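Local atomic coordinates of probable secreted solute-binding lipoprotein (Streptomyces coelicolor, PDB entry 3I3V), a protein that probably binds an as yet unidentified solute outside the cell membrane and hands it to a transmembrane transporter. Residues Ala104-Trp109 / Gly114-Phe119; Asp66-Asn71 / Leu77-Val82. All coordinates share one frame; numbering follows the deposited sequence.

Contact 1 of 2, residues Ala104-Trp109 / Gly114-Phe119; sequences AALADW and GRVRAF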
loop_
_atom_site.group_PDB
_atom_site.type_symbol
_atom_site.label_atom_id
_atom_site.label_comp_id
_atom_site.label_asym_id
_atom_site.label_seq_id
_atom_site.Cartn_x
_atom_site.Cartn_y
_atom_site.Cartn_z
ATOM N N ALA C 104 18.380 18.412 38.556
ATOM C CA ALA C 104 19.258 18.883 39.621
ATOM C C ALA C 104 20.314 17.827 39.965
ATOM O O ALA C 104 21.468 18.153 40.251
ATOM C CB ALA C 104 18.438 19.229 40.859
ATOM N N ALA C 105 19.921 16.561 39.942
ATOM C CA ALA C 105 20.858 15.491 40.246
ATOM C C ALA C 105 21.979 15.441 39.214
ATOM O O ALA C 105 23.151 15.328 39.565
ATOM C CB ALA C 105 20.138 14.160 40.282
ATOM N N LEU C 106 21.617 15.520 37.940
ATOM C CA LEU C 106 22.616 15.463 36.884
ATOM C C LEU C 106 23.559 16.661 36.937
ATOM O O LEU C 106 24.754 16.538 36.654
ATOM C CB LEU C 106 21.943 15.396 35.517
ATOM C CG LEU C 106 22.939 15.420 34.358
ATOM C CD1 LEU C 106 23.917 14.260 34.497
ATOM C CD2 LEU C 106 22.184 15.356 33.034
ATOM N N ALA C 107 23.019 17.815 37.308
ATOM C CA ALA C 107 23.817 19.026 37.401
ATOM C C ALA C 107 24.839 18.914 38.528
ATOM O O ALA C 107 26.025 19.216 38.346
ATOM C CB ALA C 107 22.913 20.225 37.633
ATOM N N ASP C 108 24.375 18.475 39.694
ATOM C CA ASP C 108 25.247 18.338 40.853
ATOM C C ASP C 108 26.346 17.295 40.653
ATOM O O ASP C 108 27.355 17.307 41.368
ATOM C CB ASP C 108 24.420 18.000 42.104
ATOM C CG ASP C 108 23.579 19.179 42.599
ATOM O OD1 ASP C 108 22.969 19.057 43.682
ATOM O OD2 ASP C 108 23.522 20.218 41.910
ATOM N N TRP C 109 26.155 16.396 39.687
ATOM C CA TRP C 109 27.154 15.361 39.413
ATOM C C TRP C 109 28.064 15.731 38.238
ATOM O O TRP C 109 28.871 14.906 37.797
ATOM C CB TRP C 109 26.494 14.007 39.115
ATOM C CG TRP C 109 26.181 13.171 40.325
ATOM C CD1 TRP C 109 24.978 13.075 40.969
ATOM C CD2 TRP C 109 27.078 12.289 41.022
ATOM N NE1 TRP C 109 25.068 12.188 42.012
ATOM C CE2 TRP C 109 26.344 11.694 42.073
ATOM C CE3 TRP C 109 28.429 11.949 40.864
ATOM C CZ2 TRP C 109 26.915 10.768 42.959
ATOM C CZ3 TRP C 109 28.998 11.022 41.749
ATOM C CH2 TRP C 109 28.239 10.448 42.784
ATOM N N GLY C 114 32.185 20.188 32.393
ATOM C CA GLY C 114 31.012 19.587 31.782
ATOM C C GLY C 114 31.116 18.074 31.755
ATOM O O GLY C 114 30.460 17.405 30.956
ATOM N N ARG C 115 31.958 17.528 32.624
ATOM C CA ARG C 115 32.129 16.083 32.709
ATOM C C ARG C 115 31.208 15.537 33.794
ATOM O O ARG C 115 31.046 16.157 34.844
ATOM C CB ARG C 115 33.580 15.731 33.050
ATOM C CG ARG C 115 34.557 15.890 31.890
ATOM C CD ARG C 115 35.984 15.524 32.292
ATOM N NE ARG C 115 36.472 16.351 33.396
ATOM C CZ ARG C 115 37.757 16.506 33.694
ATOM N NH1 ARG C 115 38.686 15.893 32.969
ATOM N NH2 ARG C 115 38.111 17.269 34.712
ATOM N N VAL C 116 30.587 14.390 33.536
ATOM C CA VAL C 116 29.713 13.780 34.531
ATOM C C VAL C 116 30.526 12.728 35.277
ATOM O O VAL C 116 30.920 11.712 34.706
ATOM C CB VAL C 116 28.492 13.127 33.880
ATOM C CG1 VAL C 116 27.574 12.555 34.963
ATOM C CG2 VAL C 116 27.746 14.164 33.046
ATOM N N ARG C 117 30.785 12.986 36.554
ATOM C CA ARG C 117 31.587 12.084 37.368
ATOM C C ARG C 117 31.043 10.664 37.430
ATOM O O ARG C 117 31.800 9.695 37.308
ATOM C CB ARG C 117 31.711 12.634 38.784
ATOM C CG ARG C 117 32.142 14.080 38.850
ATOM C CD ARG C 117 32.061 14.568 40.277
ATOM N NE ARG C 117 32.124 16.020 40.373
ATOM C CZ ARG C 117 33.244 16.720 40.515
ATOM N NH1 ARG C 117 34.416 16.099 40.579
ATOM N NH2 ARG C 117 33.187 18.044 40.611
ATOM N N ALA C 118 29.733 10.538 37.627
ATOM C CA ALA C 118 29.119 9.219 37.725
ATOM C C ALA C 118 27.640 9.201 37.380
ATOM O O ALA C 118 27.035 10.238 37.145
ATOM C CB ALA C 118 29.319 8.672 39.137
ATOM N N PHE C 119 27.068 8.002 37.326
ATOM C CA PHE C 119 25.642 7.860 37.063
ATOM C C PHE C 119 24.972 8.076 38.416
ATOM O O PHE C 119 25.232 7.339 39.366
ATOM C CB PHE C 119 25.308 6.447 36.555
ATOM C CG PHE C 119 25.663 6.195 35.113
ATOM C CD1 PHE C 119 26.934 5.781 34.756
ATOM C CD2 PHE C 119 24.700 6.323 34.117
ATOM C CE1 PHE C 119 27.244 5.490 33.429
ATOM C CE2 PHE C 119 25.005 6.034 32.787
ATOM C CZ PHE C 119 26.276 5.617 32.445
#

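Contact 2 of 2, residues Asp66-Asn71 / Leu77-Val82; sequences DVVMVN and LAWTDV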
loop_
_atom_site.group_PDB
_atom_site.type_symbol
_atom_site.label_atom_id
_atom_site.label_comp_id
_atom_site.label_asym_id
_atom_site.label_seq_id
_atom_site.Cartn_x
_atom_site.Cartn_y
_atom_site.Cartn_z
ATOM N N ASP C 66 35.487 -2.952 37.753
ATOM C CA ASP C 66 34.964 -2.360 36.522
ATOM C C ASP C 66 33.973 -1.227 36.791
ATOM O O ASP C 66 33.859 -0.275 36.010
ATOM C CB ASP C 66 34.272 -3.441 35.685
ATOM C CG ASP C 66 35.159 -4.641 35.443
ATOM O OD1 ASP C 66 36.239 -4.462 34.840
ATOM O OD2 ASP C 66 34.779 -5.761 35.858
ATOM N N VAL C 67 33.244 -1.351 37.896
ATOM C CA VAL C 67 32.242 -0.364 38.284
ATOM C C VAL C 67 32.379 -0.100 39.773
ATOM O O VAL C 67 32.589 -1.025 40.568
ATOM C CB VAL C 67 30.808 -0.882 38.016
ATOM C CG1 VAL C 67 29.792 0.109 38.546
ATOM C CG2 VAL C 67 30.593 -1.112 36.529
ATOM N N VAL C 68 32.257 1.164 40.150
ATOM C CA VAL C 68 32.371 1.541 41.549
ATOM C C VAL C 68 31.073 2.158 42.044
ATOM O O VAL C 68 30.398 2.870 41.314
ATOM C CB VAL C 68 33.518 2.557 41.760
ATOM C CG1 VAL C 68 33.746 2.774 43.248
ATOM C CG2 VAL C 68 34.789 2.062 41.079
HETATM N N MSE C 69 30.710 1.876 43.285
HETATM C CA MSE C 69 29.498 2.451 43.839
HETATM C C MSE C 69 29.834 3.203 45.107
HETATM O O MSE C 69 29.901 2.617 46.182
HETATM C CB MSE C 69 28.467 1.360 44.119
HETATM C CG MSE C 69 28.003 0.616 42.867
HETATM SE SE MSE C 69 26.658 -0.747 43.238
HETATM C CE MSE C 69 25.233 0.446 43.796
ATOM N N VAL C 70 30.042 4.509 44.964
ATOM C CA VAL C 70 30.383 5.383 46.089
ATOM C C VAL C 70 29.679 6.725 45.965
ATOM O O VAL C 70 29.173 7.084 44.900
ATOM C CB VAL C 70 31.905 5.704 46.161
ATOM C CG1 VAL C 70 32.568 4.851 47.188
ATOM C CG2 VAL C 70 32.553 5.529 44.782
ATOM N N ASN C 71 29.674 7.476 47.059
ATOM C CA ASN C 71 29.050 8.779 47.055
ATOM C C ASN C 71 30.081 9.804 46.605
ATOM O O ASN C 71 31.226 9.459 46.299
ATOM C CB ASN C 71 28.514 9.135 48.447
ATOM C CG ASN C 71 29.607 9.154 49.515
ATOM O OD1 ASN C 71 29.604 10.006 50.417
ATOM N ND2 ASN C 71 30.534 8.205 49.432
ATOM N N LEU C 77 35.975 13.197 44.695
ATOM C CA LEU C 77 35.795 14.453 43.987
ATOM C C LEU C 77 37.013 14.699 43.083
ATOM O O LEU C 77 36.961 15.499 42.150
ATOM C CB LEU C 77 35.668 15.572 45.019
ATOM C CG LEU C 77 34.634 16.695 44.942
ATOM C CD1 LEU C 77 33.430 16.303 44.129
ATOM C CD2 LEU C 77 34.234 17.045 46.372
ATOM N N ALA C 78 38.100 13.988 43.366
ATOM C CA ALA C 78 39.345 14.127 42.616
ATOM C C ALA C 78 39.580 13.041 41.572
ATOM O O ALA C 78 40.551 13.111 40.828
ATOM C CB ALA C 78 40.532 14.149 43.583
ATOM N N TRP C 79 38.703 12.046 41.513
ATOM C CA TRP C 79 38.869 10.946 40.563
ATOM C C TRP C 79 38.728 11.308 39.095
ATOM O O TRP C 79 39.476 10.811 38.263
ATOM C CB TRP C 79 37.877 9.816 40.872
ATOM C CG TRP C 79 38.222 9.004 42.084
ATOM C CD1 TRP C 79 39.350 9.111 42.855
ATOM C CD2 TRP C 79 37.474 7.905 42.621
ATOM N NE1 TRP C 79 39.351 8.143 43.828
ATOM C CE2 TRP C 79 38.211 7.390 43.709
ATOM C CE3 TRP C 79 36.251 7.307 42.287
ATOM C CZ2 TRP C 79 37.766 6.300 44.468
ATOM C CZ3 TRP C 79 35.810 6.222 43.043
ATOM C CH2 TRP C 79 36.566 5.733 44.120
ATOM N N THR C 80 37.761 12.156 38.778
ATOM C CA THR C 80 37.503 12.521 37.395
ATOM C C THR C 80 38.645 13.267 36.719
ATOM O O THR C 80 39.065 12.896 35.629
ATOM C CB THR C 80 36.216 13.365 37.266
ATOM O OG1 THR C 80 35.131 12.679 37.898
ATOM C CG2 THR C 80 35.857 13.575 35.805
ATOM N N ASP C 81 39.165 14.304 37.360
ATOM C CA ASP C 81 40.237 15.062 36.740
ATOM C C ASP C 81 41.521 14.265 36.517
ATOM O O ASP C 81 42.154 14.413 35.474
ATOM C CB ASP C 81 40.538 16.322 37.542
ATOM C CG ASP C 81 41.335 17.330 36.745
ATOM O OD1 ASP C 81 40.835 17.759 35.683
ATOM O OD2 ASP C 81 42.453 17.692 37.175
ATOM N N VAL C 82 41.910 13.422 37.474
ATOM C CA VAL C 82 43.129 12.631 37.295
ATOM C C VAL C 82 42.909 11.374 36.458
ATOM O O VAL C 82 43.863 10.700 36.089
ATOM C CB VAL C 82 43.758 12.207 38.645
ATOM C CG1 VAL C 82 44.134 13.436 39.445
ATOM C CG2 VAL C 82 42.799 11.321 39.418
#

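Contact 1 of 2, residues Ala104-Trp109 / Gly114-Phe119
W109, the first residue past the C-terminal end of helix 103-108, meets V116, R117 and A118 of the chain that doubles back after a short turn and leads on to strand 122-131. One bond joins the two backbones: R117 N donates to W109 O at 3.0 Å (151° at the hydrogen). V116 CA points a C-H at W109 O from 3.6 Å, and R117 CG lies 3.5 Å from that W109 oxygen. With CG turned beside its own backbone N (chi1 -50°), R117 carries its aliphatic start past this carbonyl, while its CB sits at the edge of the W109 indole, near the ring plane, 3.9 Å from CE3. The indole's six-membered ring also receives the methyl of A118 obliquely, CB lying 3.5 Å from W109 CZ3. In this fold, that of the bacterial extracellular solute-binding proteins, the segment 114-119 runs next to strand 289-292, whose W291 touches both R117 and A118; on another side V116 packs on K89 and L92 of helix 89-93. The pyrrole end of the buried indole is tied separately, NE1 donating to the carbonyl of Y285. Replacing W109 with an alanine would probably leave that carbonyl without its donor and take the ring away from beside the A118 methyl and R117 CB. One turn back along the helix, L106 reaches V116: its CG stands anti to the backbone N (chi1 176°), which carries CD1 to 4.1 Å from V116 CG1, the two side chains crossing at about a right angle. R117 NE is buried here and finds no polar partner in the model.

Contact 2 of 2, residues Asp66-Asn71 / Leu77-Val82
V68 and V70, on one face of strand 67-70, both point at the indole of W79, which reaches across from the short helix 79-82 to touch an inner strand of the mixed sheet 41-46, 9-14, 67-70, 289-292. The backbones stand well apart, 11.5 Å between the CA atoms of V68 and W79, and the tryptophan spans the distance with CG beside its backbone N (chi1 -74°). Only the CZ3-CH2 edge of its six-membered ring touches the strand. V68 runs obliquely to the indole and sets CG1 at the ring edge, near its plane, 4.0 Å from W79 CZ3. V70 crosses it at about a right angle and brings CG2 in obliquely. The indole is also held by aromatic neighbours: W291 meets it edge-to-face, and the Y55 ring lies at about 45° to it. Y55 and L51, on helix 51-60, also touch V68. At the far end of the indole from the valines, NE1 is hydrogen-bonded to OE2 of E56, so its buried polar atom is satisfied. The closest approach to the strand is V70 CG2 to W79 CZ3, at 3.8 Å.

Each contact rests on a buried tryptophan, but the chemistry differs. Contact 2 is wholly buried and apolar, joining an inner strand to helix 79-82 through one side chain; contact 1 is partly buried, adds a backbone bond, and joins a helix end to the chain that follows it. Their centres lie about 12 Å apart, and both lean on W291 of strand 289-292. They also touch directly, through residues with no part in the tryptophan-valine packing of contact 2: R115 NH2 forms a salt bridge with D81 OD1 at 2.9 Å, and R117 CG packs on T80 OG1. The charged pair D81 and R115 lies at the more exposed side, whereas the buried residues of contact 2 lie against the sheet.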